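Local coordinates for tonb-dependent siderophore receptor (Acinetobacter baumannii, PDB 5FP1), which probably takes part in the first step of iron uptake across the outer membrane by binding iron-chelating siderophores, and may bind ferric enterobactin with micromolar affinity, at residues A[140-145]-A[177-182]; A[278-283]-A[334-339]; A[690-695]-A[703-708]. All blocks are in the same frame, centred on the assembly; numbering follows the deposited sequence.

The three contacts follow one another along the chain of a plugged outer-membrane barrel. Interaction 1 comes first, where the chain leaves the plug strand 135-141 and meets the barrel strand 177-188. Interaction 2, its centre about 24 Å away, lies on the surface: the turn that joins strands 264-279 and 284-304 touches strand 315-341, the partner of 284-304. Interaction 3 is a hairpin (693-696 with 701-704) in the connection from barrel strand 678-685 to 709-717. Its centre lies about 34 Å from that of interaction 1 and 48 Å from that of interaction 2, across the chain's centre from the latter. One contact thus joins plug to barrel, one lies at a strand-to-strand turn and one in a connecting hairpin.

Interaction 1 of 3, residues A[140-145]-A[177-182]; sequences ISKVAK and AARVAV
Arg179 reaches from the barrel strand 177-188 into the segment 140-145 and is gripped there from two directions. Its NH1 donates to Val143 O (3.1 Å, N-H...O 154°); the oxygen sits at the edge of the guanidinium, almost in its plane, whereas NH1 stands well above the plane of the carbonyl. Over one guanidinium face lies the aliphatic root of Lys142, with CB 3.7 Å from Arg179 CZ and CD equally close to NH2. The arginine owes this reach to an extended chain, CG being anti to the backbone N (chi1 -175°). At its base the two segments close up: Arg179 CB is 3.6 Å from Ala144 CA, and the Ala177 methyl CB is 3.3 Å from Lys145 O.

This is a junction between the two domains of a TonB-dependent receptor, where the chain runs out of the plug strand 135-141 and crosses to the inner side of the barrel wall. Lys145 swings back toward the same guanidinium, its NZ 4.4 Å from Arg179 NH1. A water accepts from both, at 2.9 Å from Arg179 NH1 and 3.3 Å from Lys145 NZ, and probably eases the meeting of like charges.

Further out, Asp167 on strand 161-171 forms a salt bridge with Arg179 NH2, supplying a negative charge that would partly balance the cluster. Lys142 sends its NZ away to Phe112 O. The backbone of the crossing segment is tied to the wall as well, Ala144 N bonding to Ser206 OG and Lys145 O to Asn169 ND2.

Interaction 2 of 3, residues A[278-283]-A[334-339]; sequences HDLTDN and LALTGK
Asn283 and Lys339 hold the close end of this contact through two hydrogen bonds, one from backbone to backbone and one between side chains. Lys339 N donates to Asn283 O (3.0 Å, N-H...O 152°), and Gly338 CA presses against the same oxygen in a CA-H...O contact, also at 3.0 Å. Having no side chain, and with phi/psi of 149°/-151°, Gly338 can bring its CA this close. The lysine chain bends at its last torsion (chi4 78°), bringing NZ to 3.2 Å from Asn283 OD1, though from above the amide plane. Asn283 is itself steadied by its N-H, which Thr281 OG1 accepts at 2.9 Å.

The other end is much looser. Leu280 and Leu336 cross at about a right angle and meet only through their CD1 methyls, 3.9 Å apart, on the surface; Leu336 leans further on Ile284 and Phe349. At this end the backbones stand well apart, the CA atoms of Leu280 and Leu336 being 9.6 Å from each other. Residues 280-283 form a tight turn with an ST turn at Thr281, linking the antiparallel strands 264-279 and 284-304 of a transmembrane beta-barrel.

Interaction 3 of 3, residues A[690-695]-A[703-708]; sequences KRYFTK and TEAEGR
Ala705 sets its methyl over one face of the Tyr692 ring, a CH-pi contact with CB 3.4 Å from the centroid and 16° off the ring normal. Tyr692 holds CG between its backbone N and carbonyl carbon (chi1 70°), a rotamer that turns the ring back beneath Ala705 although its CB starts away from that segment. The ring also stacks with Tyr663, and its OH bonds to Arg665. Thr694 CG2 touches the same alanine methyl at 3.8 Å.

Arg691 and Phe693 stand together beside Glu704. The Phe693 ring meets the glutamate stem at a slant, CE2 3.9 Å from Glu704 CB, while its CZ lies over the centre of the Arg691 guanidinium. Arg691, extended from CG to NE, crosses Glu704 at about a right angle, the two charged planes 71° apart. NE and OE2 are too distant for a salt bridge; a water accepts from Arg691 NE and donates to Glu704 OE1 (2.7 Å). The other polar ends are engaged by the loop around residues 249-254: Arg691 NH2 by Ala249 O, and Glu704 OE2 by Gly254 N.

Further along, the Lys695 chain runs obliquely over Thr703, its CD 3.5 Å from OG1, both residues being on one face of the hairpin. Lys695 N is buried with no partner.

Three backbone bonds tie the segments: Ala705 N to Tyr692 O (2.7 Å), Thr694 N to Thr703 O (3.0 Å) and Thr703 N to Lys695 O (2.8 Å). Between the pairs Phe693-Glu704 and Lys695-Thr703 the register slips by one residue, which makes this an antiparallel beta hairpin with a beta bulge, extended by strand 234-238 into a small three-stranded sheet.

Interaction 1 of 3, residues A[140-145]-A[177-182]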
loop_
_atom_site.group_PDB
_atom_site.type_symbol
_atom_site.label_atom_id
_atom_site.label_comp_id
_atom_site.label_asym_id
_atom_site.label_seq_id
_atom_site.Cartn_x
_atom_site.Cartn_y
_atom_site.Cartn_z
ATOM N N ILE A 140 -6.543 6.532 7.490
ATOM C CA ILE A 140 -7.391 7.097 8.549
ATOM C C ILE A 140 -8.684 7.564 7.876
ATOM O O ILE A 140 -8.632 8.326 6.939
ATOM C CB ILE A 140 -6.739 8.336 9.196
ATOM C CG1 ILE A 140 -5.320 8.014 9.681
ATOM C CG2 ILE A 140 -7.590 8.903 10.327
ATOM C CD1 ILE A 140 -5.238 6.866 10.643
ATOM N N SER A 141 -9.822 7.077 8.348
ATOM C CA SER A 141 -11.099 7.289 7.672
ATOM C C SER A 141 -11.753 8.562 8.166
ATOM O O SER A 141 -11.598 8.947 9.335
ATOM C CB SER A 141 -12.058 6.138 7.966
ATOM O OG SER A 141 -11.506 4.905 7.589
ATOM N N LYS A 142 -12.489 9.194 7.273
ATOM C CA LYS A 142 -13.412 10.259 7.638
ATOM C C LYS A 142 -14.563 9.643 8.407
ATOM O O LYS A 142 -15.216 8.741 7.916
ATOM C CB LYS A 142 -13.971 10.897 6.382
ATOM C CG LYS A 142 -12.937 11.688 5.596
ATOM C CD LYS A 142 -13.450 12.018 4.202
ATOM C CE LYS A 142 -12.513 13.006 3.537
ATOM N NZ LYS A 142 -12.627 12.956 2.061
ATOM N N VAL A 143 -14.854 10.171 9.574
ATOM C CA VAL A 143 -16.030 9.714 10.295
ATOM C C VAL A 143 -16.897 10.878 10.862
ATOM O O VAL A 143 -16.441 12.014 10.987
ATOM C CB VAL A 143 -15.626 8.697 11.387
ATOM C CG1 VAL A 143 -14.697 9.331 12.406
ATOM C CG2 VAL A 143 -16.855 8.104 12.059
ATOM N N ALA A 144 -18.149 10.558 11.182
ATOM C CA ALA A 144 -19.090 11.535 11.717
ATOM C C ALA A 144 -18.459 12.266 12.873
ATOM O O ALA A 144 -17.826 11.654 13.739
ATOM C CB ALA A 144 -20.372 10.845 12.172
ATOM N N LYS A 145 -18.664 13.578 12.899
ATOM C CA LYS A 145 -18.116 14.401 13.940
ATOM C C LYS A 145 -18.962 15.665 14.177
ATOM O O LYS A 145 -19.991 15.906 13.510
ATOM C CB LYS A 145 -16.667 14.761 13.577
ATOM C CG LYS A 145 -16.555 15.531 12.279
ATOM C CD LYS A 145 -15.108 15.699 11.862
ATOM C CE LYS A 145 -14.998 16.666 10.710
ATOM N NZ LYS A 145 -13.586 16.825 10.287
ATOM N N ALA A 177 -24.103 12.756 15.792
ATOM C CA ALA A 177 -23.871 13.263 14.453
ATOM C C ALA A 177 -23.771 12.096 13.461
ATOM O O ALA A 177 -23.417 10.997 13.854
ATOM C CB ALA A 177 -22.639 14.107 14.406
ATOM N N ALA A 178 -24.146 12.340 12.210
ATOM C CA ALA A 178 -24.127 11.304 11.180
ATOM C C ALA A 178 -23.485 11.878 9.949
ATOM O O ALA A 178 -23.574 13.075 9.702
ATOM C CB ALA A 178 -25.535 10.808 10.871
ATOM N N ARG A 179 -22.781 11.030 9.195
ATOM C CA ARG A 179 -22.018 11.491 8.046
ATOM C C ARG A 179 -22.150 10.448 6.940
ATOM O O ARG A 179 -22.299 9.268 7.214
ATOM C CB ARG A 179 -20.560 11.666 8.431
ATOM C CG ARG A 179 -19.701 12.250 7.341
ATOM C CD ARG A 179 -18.277 12.406 7.821
ATOM N NE ARG A 179 -17.456 13.116 6.851
ATOM C CZ ARG A 179 -16.270 13.643 7.130
ATOM N NH1 ARG A 179 -15.748 13.515 8.342
ATOM N NH2 ARG A 179 -15.603 14.292 6.193
ATOM N N VAL A 180 -22.152 10.889 5.694
ATOM C CA VAL A 180 -22.087 9.951 4.580
ATOM C C VAL A 180 -21.258 10.552 3.461
ATOM O O VAL A 180 -21.413 11.726 3.127
ATOM C CB VAL A 180 -23.474 9.553 4.071
ATOM C CG1 VAL A 180 -24.211 10.745 3.506
ATOM C CG2 VAL A 180 -23.350 8.465 3.007
ATOM N N ALA A 181 -20.329 9.760 2.919
ATOM C CA ALA A 181 -19.609 10.132 1.698
ATOM C C ALA A 181 -20.026 9.174 0.587
ATOM O O ALA A 181 -20.281 7.999 0.838
ATOM C CB ALA A 181 -18.106 10.091 1.921
ATOM N N VAL A 182 -20.162 9.690 -0.621
ATOM C CA VAL A 182 -20.595 8.878 -1.748
ATOM C C VAL A 182 -19.663 9.185 -2.908
ATOM O O VAL A 182 -19.145 10.294 -3.016
ATOM C CB VAL A 182 -22.054 9.167 -2.163
ATOM C CG1 VAL A 182 -22.542 8.114 -3.127
ATOM C CG2 VAL A 182 -22.978 9.169 -0.956
HETATM O O HOH W 1 -13.026 13.823 9.174
#

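Interaction 2 of 3, residues A[278-283]-A[334-339]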
loop_
_atom_site.group_PDB
_atom_site.type_symbol
_atom_site.label_atom_id
_atom_site.label_comp_id
_atom_site.label_asym_id
_atom_site.label_seq_id
_atom_site.Cartn_x
_atom_site.Cartn_y
_atom_site.Cartn_z
ATOM N N HIS A 278 -15.123 4.536 26.696
ATOM C CA HIS A 278 -15.560 5.055 28.001
ATOM C C HIS A 278 -14.373 5.643 28.743
ATOM O O HIS A 278 -13.352 4.977 28.907
ATOM C CB HIS A 278 -16.209 3.979 28.847
ATOM C CG HIS A 278 -16.706 4.497 30.163
ATOM N ND1 HIS A 278 -17.589 5.554 30.254
ATOM C CD2 HIS A 278 -16.411 4.138 31.437
ATOM C CE1 HIS A 278 -17.826 5.817 31.530
ATOM N NE2 HIS A 278 -17.123 4.973 32.266
ATOM N N ASP A 279 -14.504 6.897 29.152
ATOM C CA ASP A 279 -13.484 7.579 29.937
ATOM C C ASP A 279 -13.623 7.215 31.418
ATOM O O ASP A 279 -14.515 7.706 32.121
ATOM C CB ASP A 279 -13.592 9.088 29.749
ATOM C CG ASP A 279 -13.359 9.519 28.333
ATOM O OD1 ASP A 279 -12.759 8.742 27.551
ATOM O OD2 ASP A 279 -13.772 10.641 27.979
ATOM N N LEU A 280 -12.746 6.339 31.881
ATOM C CA LEU A 280 -12.738 5.903 33.265
ATOM C C LEU A 280 -12.334 7.027 34.189
ATOM O O LEU A 280 -12.800 7.075 35.321
ATOM C CB LEU A 280 -11.797 4.727 33.469
ATOM C CG LEU A 280 -12.217 3.486 32.710
ATOM C CD1 LEU A 280 -11.074 2.501 32.609
ATOM C CD2 LEU A 280 -13.400 2.869 33.424
ATOM N N THR A 281 -11.478 7.925 33.714
ATOM C CA THR A 281 -11.219 9.181 34.412
ATOM C C THR A 281 -11.026 10.183 33.343
ATOM O O THR A 281 -11.098 9.830 32.173
ATOM C CB THR A 281 -9.931 9.126 35.243
ATOM O OG1 THR A 281 -8.787 9.127 34.365
ATOM C CG2 THR A 281 -9.925 7.887 36.114
ATOM N N ASP A 282 -10.732 11.429 33.695
ATOM C CA ASP A 282 -10.412 12.423 32.675
ATOM C C ASP A 282 -9.139 12.083 31.883
ATOM O O ASP A 282 -8.849 12.721 30.869
ATOM C CB ASP A 282 -10.230 13.809 33.294
ATOM C CG ASP A 282 -11.506 14.353 33.904
ATOM O OD1 ASP A 282 -12.604 14.102 33.354
ATOM O OD2 ASP A 282 -11.405 15.039 34.943
ATOM N N ASN A 283 -8.356 11.129 32.360
ATOM C CA ASN A 283 -7.084 10.810 31.685
ATOM C C ASN A 283 -6.908 9.346 31.247
ATOM O O ASN A 283 -5.839 8.978 30.754
ATOM C CB ASN A 283 -5.917 11.132 32.614
ATOM C CG ASN A 283 -5.756 12.608 32.863
ATOM O OD1 ASN A 283 -5.877 13.441 31.957
ATOM N ND2 ASN A 283 -5.465 12.942 34.095
ATOM N N LEU A 334 -9.160 -4.323 22.045
ATOM C CA LEU A 334 -9.529 -3.708 23.328
ATOM C C LEU A 334 -8.281 -2.998 23.837
ATOM O O LEU A 334 -7.228 -3.624 23.941
ATOM C CB LEU A 334 -9.950 -4.814 24.302
ATOM C CG LEU A 334 -10.381 -4.432 25.720
ATOM C CD1 LEU A 334 -11.649 -3.604 25.643
ATOM C CD2 LEU A 334 -10.610 -5.701 26.512
ATOM N N ALA A 335 -8.371 -1.686 24.051
ATOM C CA ALA A 335 -7.207 -0.879 24.394
ATOM C C ALA A 335 -7.550 0.042 25.552
ATOM O O ALA A 335 -8.555 0.750 25.516
ATOM C CB ALA A 335 -6.766 -0.026 23.224
ATOM N N LEU A 336 -6.676 0.051 26.543
ATOM C CA LEU A 336 -6.729 1.035 27.619
ATOM C C LEU A 336 -5.626 2.056 27.376
ATOM O O LEU A 336 -4.435 1.704 27.309
ATOM C CB LEU A 336 -6.488 0.312 28.939
ATOM C CG LEU A 336 -6.542 1.182 30.200
ATOM C CD1 LEU A 336 -7.977 1.561 30.478
ATOM C CD2 LEU A 336 -5.968 0.411 31.375
ATOM N N THR A 337 -6.015 3.318 27.232
ATOM C CA THR A 337 -5.080 4.366 26.926
ATOM C C THR A 337 -5.169 5.503 27.937
ATOM O O THR A 337 -6.186 5.690 28.611
ATOM C CB THR A 337 -5.365 4.997 25.549
ATOM O OG1 THR A 337 -6.740 5.403 25.486
ATOM C CG2 THR A 337 -5.076 4.008 24.417
ATOM N N GLY A 338 -4.122 6.307 27.990
ATOM C CA GLY A 338 -4.193 7.541 28.743
ATOM C C GLY A 338 -2.862 7.932 29.322
ATOM O O GLY A 338 -1.804 7.618 28.765
ATOM N N LYS A 339 -2.913 8.641 30.443
ATOM C CA LYS A 339 -1.690 9.049 31.114
ATOM C C LYS A 339 -1.807 8.940 32.619
ATOM O O LYS A 339 -2.894 9.080 33.190
ATOM C CB LYS A 339 -1.274 10.448 30.686
ATOM C CG LYS A 339 -2.367 11.474 30.625
ATOM C CD LYS A 339 -1.995 12.567 29.632
ATOM C CE LYS A 339 -3.141 13.547 29.428
ATOM N NZ LYS A 339 -3.249 14.514 30.557
#

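Interaction 3 of 3, residues A[690-695]-A[703-708]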
loop_
_atom_site.group_PDB
_atom_site.type_symbol
_atom_site.label_atom_id
_atom_site.label_comp_id
_atom_site.label_asym_id
_atom_site.label_seq_id
_atom_site.Cartn_x
_atom_site.Cartn_y
_atom_site.Cartn_z
ATOM N N LYS A 690 5.964 12.280 -19.473
ATOM C CA LYS A 690 7.094 11.375 -19.370
ATOM C C LYS A 690 6.588 9.910 -19.416
ATOM O O LYS A 690 5.624 9.561 -18.748
ATOM C CB LYS A 690 7.786 11.639 -18.032
ATOM C CG LYS A 690 8.944 10.725 -17.695
ATOM C CD LYS A 690 10.140 10.952 -18.590
ATOM C CE LYS A 690 11.180 9.907 -18.267
ATOM N NZ LYS A 690 12.469 10.118 -18.997
ATOM N N ARG A 691 7.254 9.095 -20.216
ATOM C CA ARG A 691 7.107 7.638 -20.188
ATOM C C ARG A 691 8.048 7.058 -19.144
ATOM O O ARG A 691 9.288 7.077 -19.272
ATOM C CB ARG A 691 7.414 7.035 -21.563
ATOM C CG ARG A 691 7.235 5.510 -21.649
ATOM C CD ARG A 691 7.686 5.012 -23.027
ATOM N NE ARG A 691 7.480 3.575 -23.280
ATOM C CZ ARG A 691 8.445 2.669 -23.305
ATOM N NH1 ARG A 691 9.685 2.998 -23.018
ATOM N NH2 ARG A 691 8.157 1.402 -23.568
ATOM N N TYR A 692 7.446 6.539 -18.086
ATOM C CA TYR A 692 8.201 5.884 -17.038
ATOM C C TYR A 692 7.389 4.724 -16.459
ATOM O O TYR A 692 6.230 4.488 -16.860
ATOM C CB TYR A 692 8.637 6.891 -15.945
ATOM C CG TYR A 692 7.539 7.447 -15.065
ATOM C CD1 TYR A 692 6.678 8.435 -15.525
ATOM C CD2 TYR A 692 7.361 6.971 -13.758
ATOM C CE1 TYR A 692 5.675 8.933 -14.721
ATOM C CE2 TYR A 692 6.354 7.447 -12.951
ATOM C CZ TYR A 692 5.533 8.456 -13.421
ATOM O OH TYR A 692 4.530 8.940 -12.614
ATOM N N PHE A 693 8.041 3.983 -15.561
ATOM C CA PHE A 693 7.518 2.748 -15.014
ATOM C C PHE A 693 7.489 2.776 -13.484
ATOM O O PHE A 693 8.511 3.025 -12.841
ATOM C CB PHE A 693 8.372 1.592 -15.526
ATOM C CG PHE A 693 8.321 1.451 -17.022
ATOM C CD1 PHE A 693 9.174 2.171 -17.814
ATOM C CD2 PHE A 693 7.344 0.667 -17.630
ATOM C CE1 PHE A 693 9.082 2.099 -19.179
ATOM C CE2 PHE A 693 7.264 0.580 -19.004
ATOM C CZ PHE A 693 8.103 1.318 -19.773
ATOM N N THR A 694 6.313 2.484 -12.934
ATOM C CA THR A 694 6.072 2.491 -11.486
ATOM C C THR A 694 6.189 1.123 -10.827
ATOM O O THR A 694 6.248 1.037 -9.613
ATOM C CB THR A 694 4.679 3.017 -11.193
ATOM O OG1 THR A 694 3.754 2.332 -12.031
ATOM C CG2 THR A 694 4.629 4.494 -11.457
ATOM N N LYS A 695 6.197 0.048 -11.600
ATOM C CA LYS A 695 6.371 -1.294 -11.011
ATOM C C LYS A 695 7.272 -2.081 -11.910
ATOM O O LYS A 695 7.118 -2.053 -13.143
ATOM C CB LYS A 695 5.028 -2.055 -10.931
ATOM C CG LYS A 695 3.880 -1.255 -10.327
ATOM C CD LYS A 695 2.534 -1.942 -10.478
ATOM C CE LYS A 695 1.411 -1.009 -10.023
ATOM N NZ LYS A 695 0.095 -1.706 -10.103
ATOM N N THR A 703 5.310 -2.176 -15.273
ATOM C CA THR A 703 4.061 -1.462 -15.438
ATOM C C THR A 703 4.379 -0.024 -15.783
ATOM O O THR A 703 5.100 0.657 -15.048
ATOM C CB THR A 703 3.225 -1.488 -14.138
ATOM O OG1 THR A 703 2.924 -2.845 -13.802
ATOM C CG2 THR A 703 1.926 -0.714 -14.265
ATOM N N GLU A 704 3.828 0.441 -16.897
ATOM C CA GLU A 704 3.965 1.829 -17.300
ATOM C C GLU A 704 3.089 2.770 -16.483
ATOM O O GLU A 704 1.918 2.502 -16.196
ATOM C CB GLU A 704 3.664 1.957 -18.815
ATOM C CG GLU A 704 4.075 3.272 -19.461
ATOM C CD GLU A 704 3.814 3.281 -20.976
ATOM O OE1 GLU A 704 3.656 2.190 -21.576
ATOM O OE2 GLU A 704 3.762 4.377 -21.559
ATOM N N ALA A 705 3.656 3.910 -16.090
ATOM C CA ALA A 705 2.871 4.945 -15.439
ATOM C C ALA A 705 1.942 5.599 -16.446
ATOM O O ALA A 705 2.152 5.526 -17.655
ATOM C CB ALA A 705 3.789 5.993 -14.816
ATOM N N GLU A 706 0.880 6.194 -15.936
ATOM C CA GLU A 706 -0.059 6.927 -16.751
ATOM C C GLU A 706 0.643 8.112 -17.437
ATOM O O GLU A 706 1.614 8.665 -16.898
ATOM C CB GLU A 706 -1.160 7.486 -15.853
ATOM C CG GLU A 706 -0.610 8.585 -14.979
ATOM C CD GLU A 706 -1.582 9.124 -13.951
ATOM O OE1 GLU A 706 -2.751 8.650 -13.919
ATOM O OE2 GLU A 706 -1.165 10.043 -13.194
ATOM N N GLY A 707 0.166 8.453 -18.638
ATOM C CA GLY A 707 0.617 9.628 -19.401
ATOM C C GLY A 707 0.065 10.943 -18.857
ATOM O O GLY A 707 -0.564 10.985 -17.809
ATOM N N ARG A 708 0.321 12.036 -19.570
ATOM C CA ARG A 708 -0.204 13.345 -19.163
ATOM C C ARG A 708 -1.723 13.351 -19.121
ATOM O O ARG A 708 -2.400 12.785 -19.986
ATOM C CB ARG A 708 0.286 14.435 -20.134
ATOM C CG ARG A 708 -0.153 15.845 -19.742
ATOM C CD ARG A 708 0.745 16.880 -20.375
ATOM N NE ARG A 708 0.674 16.826 -21.823
ATOM C CZ ARG A 708 1.658 17.194 -22.639
ATOM N NH1 ARG A 708 2.820 17.640 -22.165
ATOM N NH2 ARG A 708 1.476 17.100 -23.944
HETATM O O HOH W 2 4.518 7.039 -18.257
HETATM O O HOH W 3 5.132 2.005 -23.793
#